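Local coordinates for protein alpha-1,4-endofucoidanase (Mariniflexile fucanivorans, PDB 6DLH) that hydrolyses alpha-1,4 linkages inside fucoidan chains as a family GH107 endo-acting glycoside hydrolase and carries several bound calcium ions, at residues T144-N149 / D218-W223; P593-A598 / V622-G627; P421-Q426 / L498-S503. All blocks are in the same frame, centred on the assembly; numbering follows the deposited sequence.

From the N terminus, contact 1 comes first: it closes an excursion of 68 residues, about half of it helix and none of it strand, by setting strand 222-226 beside strand 143-149 in the parallel sheet of the catalytic domain. Contact 3 follows, bringing residues 421-426, which include the short strand 422-423, against the end of strand 494-502 at a calcium site. Contact 2 closes the shortest loop, 23 residues that are almost all strand, at the far end of the second Ig-like domain. The three lie in series, none enclosing or crossing another. Contacts 1 and 3 come within about 7 Å at their nearest atoms, whereas the centres of contacts 2 and 3 are about 60 Å apart.

Contact 1: T144-N149 / D218-W223; sequences TEIYVN and DLIDAW
Thr144 meets the loop ahead of strand 222-226 with its backbone and its hydroxyl. OG1 donates to Leu219 O at 2.8 Å, lying in the carbonyl plane on a lone pair. With chi1 at 76°, OG1 sits between the backbone N and the carbonyl carbon, and this turns the hydroxyl toward the Leu219 carbonyl. Thr144 N donates to Asp221 OD1 at 3.1 Å, approaching on the anti side and well out of the carboxylate plane, while Asp221 N returns a bond to Thr144 O at 3.1 Å. Further along, Ile146 N reaches Ala222 O over 2.7 Å from above the carbonyl plane.

Ile146 and Trp223 form a parallel bridge, with their side chains on one face of the sheet and pointing the same way. Ile146 CG2 lies 3.7 Å from Trp223 CZ3, and Ile146 CB stands over the ring face toward its rim. Ile220 CG2 sits over that same face and touches Ile146 CG1 at 3.7 Å, the two isoleucines crossing at about a right angle. Val148 comes to the ring from its edge, with CG2 3.9 Å from Trp223 CZ3. The two strands are neighbours in the parallel sheet of the catalytic domain, consistent with a (beta/alpha)-barrel as in the GH29 fucosidases, and are joined by a beta-alpha-beta crossover through the intervening helices. On the other face, Glu145 CG rests 3.9 Å from Ala222 CB.

The second shell fixes the polar groups. Arg143 NE forms a salt bridge with Asp221 OD2, leaving OD1 to Thr144 N. The Glu145 carboxylate is held by Tyr290 on OE2 and by Gln82 and Thr379 on OE1. Leu134 and Leu137 of helix 129-139 pack on Thr144.

Contact 2: P593-A598 / V622-G627; sequences PTAADA and VDHVAG
Val622 pushes its isopropyl group into the turn formed by residues 593-598, at one end of an Ig-like domain built round a four-stranded mixed sheet. It lies near the end of strand 613-623, and the turn, with a short 3-10 segment at 595-597, leads into strand 599-608. Followed outward from the backbone, Val622 CB first meets the carbonyl oxygen of Asp597 at 3.2 Å. CG1, anti to the backbone N (chi1 172°), then reaches Pro593 CB at 3.8 Å. CG2 takes the other branch, contacting Asp597 O at 3.5 Å and flanking the same proline carbon, so that Pro593 CB is met by both methyls. Trp576 packs on Pro593, Asp597 and Val622, and Ala542 of strand 537-543 also touches the proline and the valine.

Beyond the strand the chain leaves for the next Ig-like domain, and His624 lies at this junction. Ala598 CB sits over one face of its imidazole, 3.7 Å from the centroid, a CH-pi contact in which CE1 and NE2 are the nearest ring atoms. Ala595 O approaches CE1 at 3.5 Å. The ring is also gripped from the following domain: ND1 is hydrogen-bonded to Tyr665 OH, and Phe667 packs edge-to-face. Tyr665 and Phe667 alternate along the chain with the calcium ligands Asp666 and Glu668. With an alanine here, the Ala598 methyl would probably lose the ring it rests on and Tyr665 OH one of its partners, opening a gap between the two domains.

The turn is braced from within by Asp597, whose OD2 uses its anti lone pair to accept Thr594 N at 3.0 Å, an almost straight bond of 176°.

Contact 3: P421-Q426 / L498-S503; sequences PNWSRQ and LMAQDS. With CA (calcium ion), chain I.
Pro421 and Trp423 press two bulky rings against strand 494-502, and the small methyl of Ala500 lies between them. Pro421 CB meets Ala500 CB at 3.9 Å, while Trp423 NE1 comes to 4.0 Å from the same methyl, so this one-carbon bump occupies the notch between proline and indole. The proline ring reaches further over the strand: CG lies 3.2 Å from Ala500 O, and CD is 3.3 Å from Asp502 OD1, crossing the aspartate obliquely. At the other end of the indole, Trp423 CH2 lies 3.6 Å from Leu498 CB and also touches CD1, the leucine crossing the tryptophan at about a right angle. No hydrogen bond joins the two segments; they fit by shape.

Asp502 carries this packing into a calcium site. A chi1 of 62° tucks the carboxylate back over its own main chain, and the two oxygens divide the work. OD1, beside the proline, accepts a hydrogen bond from Asp504 N, whereas OD2 faces the calcium ion, at a rather long 2.8 Å from OD2 to the metal. A water 2.5 Å from the calcium is hydrogen-bonded to Ser503 OG, and Gly419 O, Asp451 and Glu453 complete the ligands. The metal therefore draws together Gly419, just ahead of Pro421, and the end of strand 494-502.

Strand 494-502 is the middle one of an antiparallel three-stranded sheet in this Ig-like domain. Trp423 lies against Leu460 of strand 459-464 and Arg509 of strand 505-513, with NE1 bonded to Thr507 O. Strand 422-423 pairs with 449-450, and just beyond it Arg425 and Gln426 bond to Ala140 O and Asp79 of the catalytic domain, close to the end of helix 129-139.

Contact 1: T144-N149 / D218-W223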
ATOM      1  N   THR A 144      -1.528  -2.545 -13.591  1.00 29.55           N
ATOM      2  CA  THR A 144      -2.006  -2.044 -12.311  1.00 29.85           C
ATOM      3  C   THR A 144      -3.365  -1.364 -12.475  1.00 28.48           C
ATOM      4  O   THR A 144      -3.680  -0.810 -13.532  1.00 27.73           O
ATOM      5  CB  THR A 144      -0.978  -1.120 -11.639  1.00 31.39           C
ATOM      6  OG1 THR A 144      -1.026   0.131 -12.324  1.00 35.12           O
ATOM      7  CG2 THR A 144       0.432  -1.661 -11.705  1.00 29.41           C
ATOM      8  N   GLU A 145      -4.162  -1.448 -11.403  1.00 28.13           N
ATOM      9  CA  GLU A 145      -5.447  -0.780 -11.254  1.00 27.08           C
ATOM     10  C   GLU A 145      -5.371  -0.016  -9.940  1.00 27.20           C
ATOM     11  O   GLU A 145      -4.903  -0.564  -8.944  1.00 29.57           O
ATOM     12  CB  GLU A 145      -6.581  -1.816 -11.235  1.00 25.78           C
ATOM     13  CG  GLU A 145      -7.985  -1.233 -11.084  1.00 25.53           C
ATOM     14  CD  GLU A 145      -9.130  -2.240 -10.924  1.00 26.83           C
ATOM     15  OE1 GLU A 145      -8.909  -3.318 -10.319  1.00 25.53           O
ATOM     16  OE2 GLU A 145     -10.259  -1.943 -11.395  1.00 25.54           O
ATOM     17  N   ILE A 146      -5.817   1.243  -9.941  1.00 27.06           N
ATOM     18  CA  ILE A 146      -5.643   2.084  -8.769  1.00 27.28           C
ATOM     19  C   ILE A 146      -7.006   2.455  -8.201  1.00 28.08           C
ATOM     20  O   ILE A 146      -7.872   2.937  -8.932  1.00 29.37           O
ATOM     21  CB  ILE A 146      -4.782   3.325  -9.095  1.00 28.59           C
ATOM     22  CG1 ILE A 146      -3.387   2.941  -9.612  1.00 27.41           C
ATOM     23  CG2 ILE A 146      -4.712   4.260  -7.894  1.00 28.00           C
ATOM     24  CD1 ILE A 146      -2.481   2.303  -8.578  1.00 29.14           C
ATOM     25  N   TYR A 147      -7.164   2.230  -6.890  1.00 28.53           N
ATOM     26  CA  TYR A 147      -8.403   2.512  -6.190  1.00 31.15           C
ATOM     27  C   TYR A 147      -8.361   3.909  -5.578  1.00 33.67           C
ATOM     28  O   TYR A 147      -7.419   4.252  -4.868  1.00 34.37           O
ATOM     29  CB  TYR A 147      -8.642   1.498  -5.071  1.00 30.63           C
ATOM     30  CG  TYR A 147      -9.834   1.824  -4.206  1.00 31.60           C
ATOM     31  CD1 TYR A 147      -9.751   2.756  -3.178  1.00 30.35           C
ATOM     32  CD2 TYR A 147     -11.057   1.204  -4.423  1.00 30.37           C
ATOM     33  CE1 TYR A 147     -10.850   3.068  -2.393  1.00 29.61           C
ATOM     34  CE2 TYR A 147     -12.160   1.493  -3.640  1.00 30.67           C
ATOM     35  CZ  TYR A 147     -12.057   2.427  -2.622  1.00 30.98           C
ATOM     36  OH  TYR A 147     -13.155   2.700  -1.858  1.00 29.43           O
ATOM     37  N   VAL A 148      -9.421   4.687  -5.838  1.00 35.18           N
ATOM     38  CA  VAL A 148      -9.613   6.002  -5.248  1.00 34.44           C
ATOM     39  C   VAL A 148     -11.058   6.095  -4.774  1.00 34.33           C
ATOM     40  O   VAL A 148     -11.978   5.835  -5.541  1.00 34.21           O
ATOM     41  CB  VAL A 148      -9.282   7.138  -6.239  1.00 33.75           C
ATOM     42  CG1 VAL A 148      -9.728   8.494  -5.703  1.00 34.42           C
ATOM     43  CG2 VAL A 148      -7.801   7.171  -6.604  1.00 32.28           C
ATOM     44  N   ASN A 149     -11.244   6.430  -3.498  1.00 35.03           N
ATOM     45  CA  ASN A 149     -12.583   6.704  -3.016  1.00 38.04           C
ATOM     46  C   ASN A 149     -12.939   8.128  -3.426  1.00 42.49           C
ATOM     47  O   ASN A 149     -12.130   9.042  -3.270  1.00 43.81           O
ATOM     48  CB  ASN A 149     -12.731   6.427  -1.521  1.00 38.31           C
ATOM     49  CG  ASN A 149     -14.167   6.546  -1.066  1.00 39.34           C
ATOM     50  OD1 ASN A 149     -14.659   7.653  -0.852  1.00 42.13           O
ATOM     51  ND2 ASN A 149     -14.851   5.419  -0.932  1.00 38.33           N
ATOM     52  N   ASP A 218       2.532   5.682 -17.371  1.00 40.77           N
ATOM     53  CA  ASP A 218       1.992   4.416 -17.835  1.00 41.37           C
ATOM     54  C   ASP A 218       2.250   3.296 -16.821  1.00 40.23           C
ATOM     55  O   ASP A 218       2.073   2.119 -17.138  1.00 38.29           O
ATOM     56  CB  ASP A 218       2.506   4.081 -19.239  1.00 41.55           C
ATOM     57  CG  ASP A 218       3.970   3.672 -19.268  1.00 46.04           C
ATOM     58  OD1 ASP A 218       4.579   3.569 -18.175  1.00 42.97           O
ATOM     59  OD2 ASP A 218       4.493   3.463 -20.388  1.00 46.22           O
ATOM     60  N   LEU A 219       2.671   3.661 -15.604  1.00 37.52           N
ATOM     61  CA  LEU A 219       2.826   2.691 -14.532  1.00 37.09           C
ATOM     62  C   LEU A 219       1.449   2.331 -13.967  1.00 38.89           C
ATOM     63  O   LEU A 219       1.320   1.378 -13.195  1.00 36.00           O
ATOM     64  CB  LEU A 219       3.751   3.269 -13.455  1.00 35.57           C
ATOM     65  CG  LEU A 219       5.241   3.365 -13.811  1.00 37.53           C
ATOM     66  CD1 LEU A 219       6.019   4.033 -12.688  1.00 36.01           C
ATOM     67  CD2 LEU A 219       5.843   2.000 -14.112  1.00 36.14           C
ATOM     68  N   ILE A 220       0.429   3.105 -14.373  1.00 39.14           N
ATOM     69  CA  ILE A 220      -0.955   2.945 -13.946  1.00 39.13           C
ATOM     70  C   ILE A 220      -1.808   2.630 -15.172  1.00 38.22           C
ATOM     71  O   ILE A 220      -1.902   3.462 -16.071  1.00 43.03           O
ATOM     72  CB  ILE A 220      -1.447   4.230 -13.249  1.00 39.07           C
ATOM     73  CG1 ILE A 220      -0.700   4.473 -11.935  1.00 38.63           C
ATOM     74  CG2 ILE A 220      -2.960   4.194 -13.053  1.00 39.49           C
ATOM     75  CD1 ILE A 220      -1.115   5.728 -11.208  1.00 37.93           C
ATOM     76  N   ASP A 221      -2.451   1.453 -15.192  1.00 33.25           N
ATOM     77  CA  ASP A 221      -3.213   1.054 -16.369  1.00 32.36           C
ATOM     78  C   ASP A 221      -4.700   1.373 -16.215  1.00 30.49           C
ATOM     79  O   ASP A 221      -5.402   1.506 -17.213  1.00 29.71           O
ATOM     80  CB  ASP A 221      -2.999  -0.415 -16.746  1.00 31.03           C
ATOM     81  CG  ASP A 221      -1.552  -0.752 -17.044  1.00 31.63           C
ATOM     82  OD1 ASP A 221      -0.791  -0.929 -16.083  1.00 32.24           O
ATOM     83  OD2 ASP A 221      -1.201  -0.829 -18.237  1.00 34.01           O
ATOM     84  N   ALA A 222      -5.177   1.480 -14.969  1.00 32.42           N
ATOM     85  CA  ALA A 222      -6.605   1.602 -14.703  1.00 30.66           C
ATOM     86  C   ALA A 222      -6.818   2.339 -13.390  1.00 29.95           C
ATOM     87  O   ALA A 222      -5.989   2.229 -12.495  1.00 30.44           O
ATOM     88  CB  ALA A 222      -7.252   0.233 -14.654  1.00 28.99           C
ATOM     89  N   TRP A 223      -7.934   3.079 -13.312  1.00 29.99           N
ATOM     90  CA  TRP A 223      -8.406   3.731 -12.102  1.00 29.81           C
ATOM     91  C   TRP A 223      -9.846   3.295 -11.833  1.00 29.98           C
ATOM     92  O   TRP A 223     -10.684   3.347 -12.727  1.00 31.42           O
ATOM     93  CB  TRP A 223      -8.377   5.258 -12.272  1.00 29.94           C
ATOM     94  CG  TRP A 223      -7.039   5.885 -12.521  1.00 29.61           C
ATOM     95  CD1 TRP A 223      -6.387   5.984 -13.714  1.00 28.62           C
ATOM     96  CD2 TRP A 223      -6.219   6.561 -11.552  1.00 29.06           C
ATOM     97  NE1 TRP A 223      -5.208   6.659 -13.549  1.00 32.57           N
ATOM     98  CE2 TRP A 223      -5.077   7.025 -12.234  1.00 30.47           C
ATOM     99  CE3 TRP A 223      -6.334   6.813 -10.180  1.00 30.44           C
ATOM    100  CZ2 TRP A 223      -4.054   7.716 -11.587  1.00 30.36           C
ATOM    101  CZ3 TRP A 223      -5.322   7.493  -9.537  1.00 31.06           C
ATOM    102  CH2 TRP A 223      -4.198   7.936 -10.236  1.00 30.39           C
TER

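Contact 2: P593-A598 / V622-G627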
ATOM      1  N   PRO A 593      15.398   2.622  21.697  1.00 48.58           N
ATOM      2  CA  PRO A 593      16.429   3.036  22.648  1.00 49.55           C
ATOM      3  C   PRO A 593      15.843   3.236  24.045  1.00 47.70           C
ATOM      4  O   PRO A 593      14.635   3.400  24.202  1.00 48.02           O
ATOM      5  CB  PRO A 593      16.937   4.374  22.086  1.00 49.64           C
ATOM      6  CG  PRO A 593      15.798   4.889  21.229  1.00 48.67           C
ATOM      7  CD  PRO A 593      15.123   3.650  20.679  1.00 47.92           C
ATOM      8  N   THR A 594      16.722   3.195  25.049  1.00 49.10           N
ATOM      9  CA  THR A 594      16.373   3.502  26.427  1.00 49.81           C
ATOM     10  C   THR A 594      17.055   4.818  26.793  1.00 51.97           C
ATOM     11  O   THR A 594      17.822   5.358  25.992  1.00 53.99           O
ATOM     12  CB  THR A 594      16.794   2.361  27.368  1.00 50.33           C
ATOM     13  OG1 THR A 594      18.217   2.368  27.491  1.00 51.37           O
ATOM     14  CG2 THR A 594      16.338   0.994  26.904  1.00 44.37           C
ATOM     15  N   ALA A 595      16.791   5.312  28.008  1.00 47.98           N
ATOM     16  CA  ALA A 595      17.432   6.519  28.501  1.00 48.90           C
ATOM     17  C   ALA A 595      18.953   6.350  28.532  1.00 49.84           C
ATOM     18  O   ALA A 595      19.690   7.326  28.409  1.00 54.08           O
ATOM     19  CB  ALA A 595      16.876   6.869  29.856  1.00 49.57           C
ATOM     20  N   ALA A 596      19.412   5.100  28.660  1.00 46.92           N
ATOM     21  CA  ALA A 596      20.826   4.761  28.671  1.00 51.29           C
ATOM     22  C   ALA A 596      21.480   5.031  27.314  1.00 54.81           C
ATOM     23  O   ALA A 596      22.704   5.108  27.236  1.00 57.89           O
ATOM     24  CB  ALA A 596      21.004   3.316  29.079  1.00 50.51           C
ATOM     25  N   ASP A 597      20.674   5.159  26.249  1.00 52.83           N
ATOM     26  CA  ASP A 597      21.216   5.320  24.906  1.00 51.59           C
ATOM     27  C   ASP A 597      21.276   6.797  24.516  1.00 49.43           C
ATOM     28  O   ASP A 597      21.688   7.120  23.401  1.00 48.95           O
ATOM     29  CB  ASP A 597      20.463   4.470  23.877  1.00 53.36           C
ATOM     30  CG  ASP A 597      20.566   2.974  24.114  1.00 55.11           C
ATOM     31  OD1 ASP A 597      21.697   2.448  24.073  1.00 56.54           O
ATOM     32  OD2 ASP A 597      19.512   2.341  24.335  1.00 55.85           O
ATOM     33  N   ALA A 598      20.900   7.681  25.449  1.00 48.00           N
ATOM     34  CA  ALA A 598      20.823   9.117  25.215  1.00 52.27           C
ATOM     35  C   ALA A 598      22.135   9.660  24.649  1.00 57.18           C
ATOM     36  O   ALA A 598      23.215   9.172  24.988  1.00 58.74           O
ATOM     37  CB  ALA A 598      20.446   9.822  26.493  1.00 48.36           C
ATOM     38  N   VAL A 622      19.924   9.989  20.170  1.00 46.30           N
ATOM     39  CA  VAL A 622      18.817   9.581  21.021  1.00 45.83           C
ATOM     40  C   VAL A 622      18.521  10.700  22.019  1.00 47.32           C
ATOM     41  O   VAL A 622      19.402  11.098  22.775  1.00 49.92           O
ATOM     42  CB  VAL A 622      19.129   8.265  21.758  1.00 44.36           C
ATOM     43  CG1 VAL A 622      18.064   7.929  22.795  1.00 42.39           C
ATOM     44  CG2 VAL A 622      19.348   7.102  20.806  1.00 43.49           C
ATOM     45  N   ASP A 623      17.273  11.184  22.025  1.00 48.46           N
ATOM     46  CA  ASP A 623      16.823  12.200  22.963  1.00 48.55           C
ATOM     47  C   ASP A 623      16.134  11.524  24.143  1.00 51.10           C
ATOM     48  O   ASP A 623      15.653  10.399  24.018  1.00 53.07           O
ATOM     49  CB  ASP A 623      15.812  13.152  22.324  1.00 49.75           C
ATOM     50  CG  ASP A 623      16.407  14.231  21.432  1.00 50.95           C
ATOM     51  OD1 ASP A 623      17.647  14.380  21.419  1.00 49.64           O
ATOM     52  OD2 ASP A 623      15.616  14.922  20.760  1.00 52.93           O
ATOM     53  N   HIS A 624      16.083  12.238  25.276  1.00 52.05           N
ATOM     54  CA  HIS A 624      15.351  11.796  26.453  1.00 52.64           C
ATOM     55  C   HIS A 624      13.853  11.974  26.213  1.00 53.52           C
ATOM     56  O   HIS A 624      13.447  12.829  25.431  1.00 53.33           O
ATOM     57  CB  HIS A 624      15.818  12.560  27.705  1.00 54.25           C
ATOM     58  CG  HIS A 624      17.095  12.055  28.297  1.00 54.35           C
ATOM     59  ND1 HIS A 624      17.264  10.737  28.682  1.00 53.38           N
ATOM     60  CD2 HIS A 624      18.260  12.681  28.579  1.00 54.26           C
ATOM     61  CE1 HIS A 624      18.479  10.567  29.167  1.00 52.51           C
ATOM     62  NE2 HIS A 624      19.112  11.747  29.112  1.00 54.72           N
ATOM     63  N   VAL A 625      13.047  11.147  26.893  1.00 55.56           N
ATOM     64  CA  VAL A 625      11.600  11.307  26.942  1.00 54.77           C
ATOM     65  C   VAL A 625      11.301  12.699  27.491  1.00 55.06           C
ATOM     66  O   VAL A 625      11.905  13.117  28.472  1.00 57.67           O
ATOM     67  CB  VAL A 625      10.946  10.204  27.805  1.00 53.79           C
ATOM     68  CG1 VAL A 625       9.455  10.430  28.008  1.00 51.13           C
ATOM     69  CG2 VAL A 625      11.207   8.807  27.258  1.00 52.46           C
ATOM     70  N   ALA A 626      10.375  13.415  26.841  1.00 57.71           N
ATOM     71  CA  ALA A 626      10.021  14.768  27.248  1.00 57.03           C
ATOM     72  C   ALA A 626       9.057  14.713  28.428  1.00 56.76           C
ATOM     73  O   ALA A 626       8.429  13.682  28.667  1.00 54.73           O
ATOM     74  CB  ALA A 626       9.415  15.515  26.084  1.00 59.04           C
ATOM     75  N   GLY A 627       8.963  15.833  29.159  1.00 59.01           N
ATOM     76  CA  GLY A 627       7.975  15.996  30.216  1.00 61.21           C
ATOM     77  C   GLY A 627       8.522  15.733  31.619  1.00 63.79           C
ATOM     78  O   GLY A 627       7.821  15.950  32.604  1.00 63.36           O
TER

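Contact 3: P421-Q426 / L498-S503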
ATOM      1  N   PRO A 421       1.829 -21.546 -28.041  1.00 40.29           N
ATOM      2  CA  PRO A 421       2.331 -21.164 -26.718  1.00 37.68           C
ATOM      3  C   PRO A 421       1.663 -19.938 -26.099  1.00 35.56           C
ATOM      4  O   PRO A 421       1.283 -19.004 -26.799  1.00 30.87           O
ATOM      5  CB  PRO A 421       3.814 -20.849 -26.970  1.00 39.19           C
ATOM      6  CG  PRO A 421       4.165 -21.667 -28.192  1.00 41.90           C
ATOM      7  CD  PRO A 421       2.909 -21.654 -29.038  1.00 42.21           C
ATOM      8  N   ASN A 422       1.560 -19.950 -24.763  1.00 34.64           N
ATOM      9  CA  ASN A 422       1.130 -18.779 -24.018  1.00 34.34           C
ATOM     10  C   ASN A 422       2.331 -18.177 -23.292  1.00 33.03           C
ATOM     11  O   ASN A 422       3.130 -18.904 -22.708  1.00 30.33           O
ATOM     12  CB  ASN A 422       0.023 -19.109 -23.014  1.00 36.52           C
ATOM     13  CG  ASN A 422      -1.222 -19.717 -23.628  1.00 37.13           C
ATOM     14  OD1 ASN A 422      -2.031 -20.304 -22.916  1.00 37.54           O
ATOM     15  ND2 ASN A 422      -1.392 -19.591 -24.934  1.00 37.66           N
ATOM     16  N   TRP A 423       2.439 -16.844 -23.346  1.00 30.93           N
ATOM     17  CA  TRP A 423       3.373 -16.091 -22.524  1.00 33.02           C
ATOM     18  C   TRP A 423       2.711 -15.709 -21.201  1.00 32.91           C
ATOM     19  O   TRP A 423       1.492 -15.567 -21.121  1.00 32.85           O
ATOM     20  CB  TRP A 423       3.868 -14.851 -23.279  1.00 33.17           C
ATOM     21  CG  TRP A 423       4.852 -15.146 -24.371  1.00 35.71           C
ATOM     22  CD1 TRP A 423       4.573 -15.526 -25.654  1.00 35.78           C
ATOM     23  CD2 TRP A 423       6.287 -15.071 -24.278  1.00 35.56           C
ATOM     24  NE1 TRP A 423       5.734 -15.702 -26.363  1.00 36.53           N
ATOM     25  CE2 TRP A 423       6.802 -15.428 -25.547  1.00 36.68           C
ATOM     26  CE3 TRP A 423       7.185 -14.744 -23.256  1.00 35.82           C
ATOM     27  CZ2 TRP A 423       8.171 -15.463 -25.808  1.00 37.43           C
ATOM     28  CZ3 TRP A 423       8.538 -14.782 -23.511  1.00 36.05           C
ATOM     29  CH2 TRP A 423       9.022 -15.134 -24.774  1.00 37.11           C
ATOM     30  N   SER A 424       3.530 -15.506 -20.165  1.00 32.45           N
ATOM     31  CA  SER A 424       3.021 -15.271 -18.825  1.00 31.51           C
ATOM     32  C   SER A 424       2.491 -13.846 -18.680  1.00 31.50           C
ATOM     33  O   SER A 424       2.972 -12.926 -19.341  1.00 32.87           O
ATOM     34  CB  SER A 424       4.073 -15.586 -17.795  1.00 31.65           C
ATOM     35  OG  SER A 424       5.182 -14.705 -17.903  1.00 29.28           O
ATOM     36  N   ARG A 425       1.479 -13.691 -17.816  1.00 28.93           N
ATOM     37  CA  ARG A 425       0.997 -12.405 -17.322  1.00 28.73           C
ATOM     38  C   ARG A 425       0.761 -11.422 -18.469  1.00 27.34           C
ATOM     39  O   ARG A 425       0.150 -11.790 -19.467  1.00 24.99           O
ATOM     40  CB  ARG A 425       1.918 -11.881 -16.216  1.00 27.77           C
ATOM     41  CG  ARG A 425       2.183 -12.912 -15.131  1.00 26.78           C
ATOM     42  CD  ARG A 425       2.887 -12.318 -13.935  1.00 27.08           C
ATOM     43  NE  ARG A 425       2.822 -13.227 -12.800  1.00 25.86           N
ATOM     44  CZ  ARG A 425       3.395 -13.017 -11.619  1.00 26.86           C
ATOM     45  NH1 ARG A 425       3.225 -13.885 -10.634  1.00 27.11           N
ATOM     46  NH2 ARG A 425       4.154 -11.955 -11.423  1.00 28.72           N
ATOM     47  N   GLN A 426       1.239 -10.179 -18.306  1.00 28.92           N
ATOM     48  CA  GLN A 426       1.033  -9.113 -19.280  1.00 29.93           C
ATOM     49  C   GLN A 426       2.337  -8.717 -19.985  1.00 32.28           C
ATOM     50  O   GLN A 426       2.297  -8.316 -21.146  1.00 32.60           O
ATOM     51  CB  GLN A 426       0.370  -7.895 -18.635  1.00 29.73           C
ATOM     52  CG  GLN A 426      -1.114  -8.088 -18.350  1.00 29.12           C
ATOM     53  CD  GLN A 426      -1.934  -8.156 -19.612  1.00 29.24           C
ATOM     54  OE1 GLN A 426      -1.992  -7.202 -20.384  1.00 29.82           O
ATOM     55  NE2 GLN A 426      -2.592  -9.287 -19.825  1.00 27.86           N
ATOM     56  N   LEU A 498      10.128 -11.845 -29.232  1.00 48.01           N
ATOM     57  CA  LEU A 498      10.522 -13.213 -28.935  1.00 44.98           C
ATOM     58  C   LEU A 498       9.430 -14.155 -29.432  1.00 44.29           C
ATOM     59  O   LEU A 498       8.249 -13.826 -29.363  1.00 47.19           O
ATOM     60  CB  LEU A 498      10.767 -13.369 -27.433  1.00 41.65           C
ATOM     61  CG  LEU A 498      12.042 -12.714 -26.907  1.00 44.94           C
ATOM     62  CD1 LEU A 498      12.244 -13.034 -25.435  1.00 40.23           C
ATOM     63  CD2 LEU A 498      13.260 -13.136 -27.721  1.00 41.08           C
ATOM     64  N   MET A 499       9.833 -15.326 -29.932  1.00 42.83           N
ATOM     65  CA  MET A 499       8.883 -16.242 -30.539  1.00 44.41           C
ATOM     66  C   MET A 499       9.002 -17.635 -29.924  1.00 44.84           C
ATOM     67  O   MET A 499      10.000 -18.336 -30.108  1.00 42.37           O
ATOM     68  CB  MET A 499       9.106 -16.317 -32.048  1.00 48.48           C
ATOM     69  CG  MET A 499       8.941 -14.976 -32.744  1.00 52.57           C
ATOM     70  SD  MET A 499       9.453 -15.116 -34.465  1.00 62.19           S
ATOM     71  CE  MET A 499      11.166 -15.603 -34.283  1.00 55.87           C
ATOM     72  N   ALA A 500       7.955 -18.028 -29.194  1.00 39.99           N
ATOM     73  CA  ALA A 500       7.937 -19.332 -28.558  1.00 39.25           C
ATOM     74  C   ALA A 500       7.193 -20.307 -29.460  1.00 40.16           C
ATOM     75  O   ALA A 500       6.170 -19.955 -30.039  1.00 40.76           O
ATOM     76  CB  ALA A 500       7.306 -19.230 -27.191  1.00 37.82           C
ATOM     77  N   GLN A 501       7.718 -21.533 -29.561  1.00 37.77           N
ATOM     78  CA  GLN A 501       7.203 -22.500 -30.509  1.00 38.84           C
ATOM     79  C   GLN A 501       6.812 -23.777 -29.776  1.00 37.29           C
ATOM     80  O   GLN A 501       7.493 -24.192 -28.839  1.00 36.46           O
ATOM     81  CB  GLN A 501       8.258 -22.809 -31.580  1.00 42.41           C
ATOM     82  CG  GLN A 501       7.740 -23.715 -32.691  1.00 45.84           C
ATOM     83  CD  GLN A 501       8.790 -24.161 -33.682  1.00 50.85           C
ATOM     84  OE1 GLN A 501       9.900 -24.547 -33.314  1.00 52.47           O
ATOM     85  NE2 GLN A 501       8.429 -24.141 -34.957  1.00 48.91           N
ATOM     86  N   ASP A 502       5.708 -24.381 -30.233  1.00 36.37           N
ATOM     87  CA  ASP A 502       5.365 -25.760 -29.924  1.00 35.79           C
ATOM     88  C   ASP A 502       4.917 -26.449 -31.213  1.00 35.17           C
ATOM     89  O   ASP A 502       4.977 -25.861 -32.295  1.00 33.48           O
ATOM     90  CB  ASP A 502       4.369 -25.862 -28.764  1.00 38.56           C
ATOM     91  CG  ASP A 502       3.007 -25.215 -28.986  1.00 41.56           C
ATOM     92  OD1 ASP A 502       2.718 -24.792 -30.131  1.00 39.49           O
ATOM     93  OD2 ASP A 502       2.236 -25.138 -27.993  1.00 44.04           O
ATOM     94  N   SER A 503       4.450 -27.693 -31.086  1.00 34.93           N
ATOM     95  CA  SER A 503       4.098 -28.497 -32.246  1.00 40.91           C
ATOM     96  C   SER A 503       3.024 -27.814 -33.095  1.00 44.04           C
ATOM     97  O   SER A 503       2.837 -28.190 -34.249  1.00 47.17           O
ATOM     98  CB  SER A 503       3.668 -29.881 -31.829  1.00 38.50           C
ATOM     99  OG  SER A 503       2.459 -29.811 -31.086  1.00 37.95           O
TER
HETATM  100 CA    CA I 808      -0.070 -26.804 -28.088  1.00 67.25          CA
HETATM  101  O   HOH W   1       1.798 -28.370 -28.759  1.00 40.78           O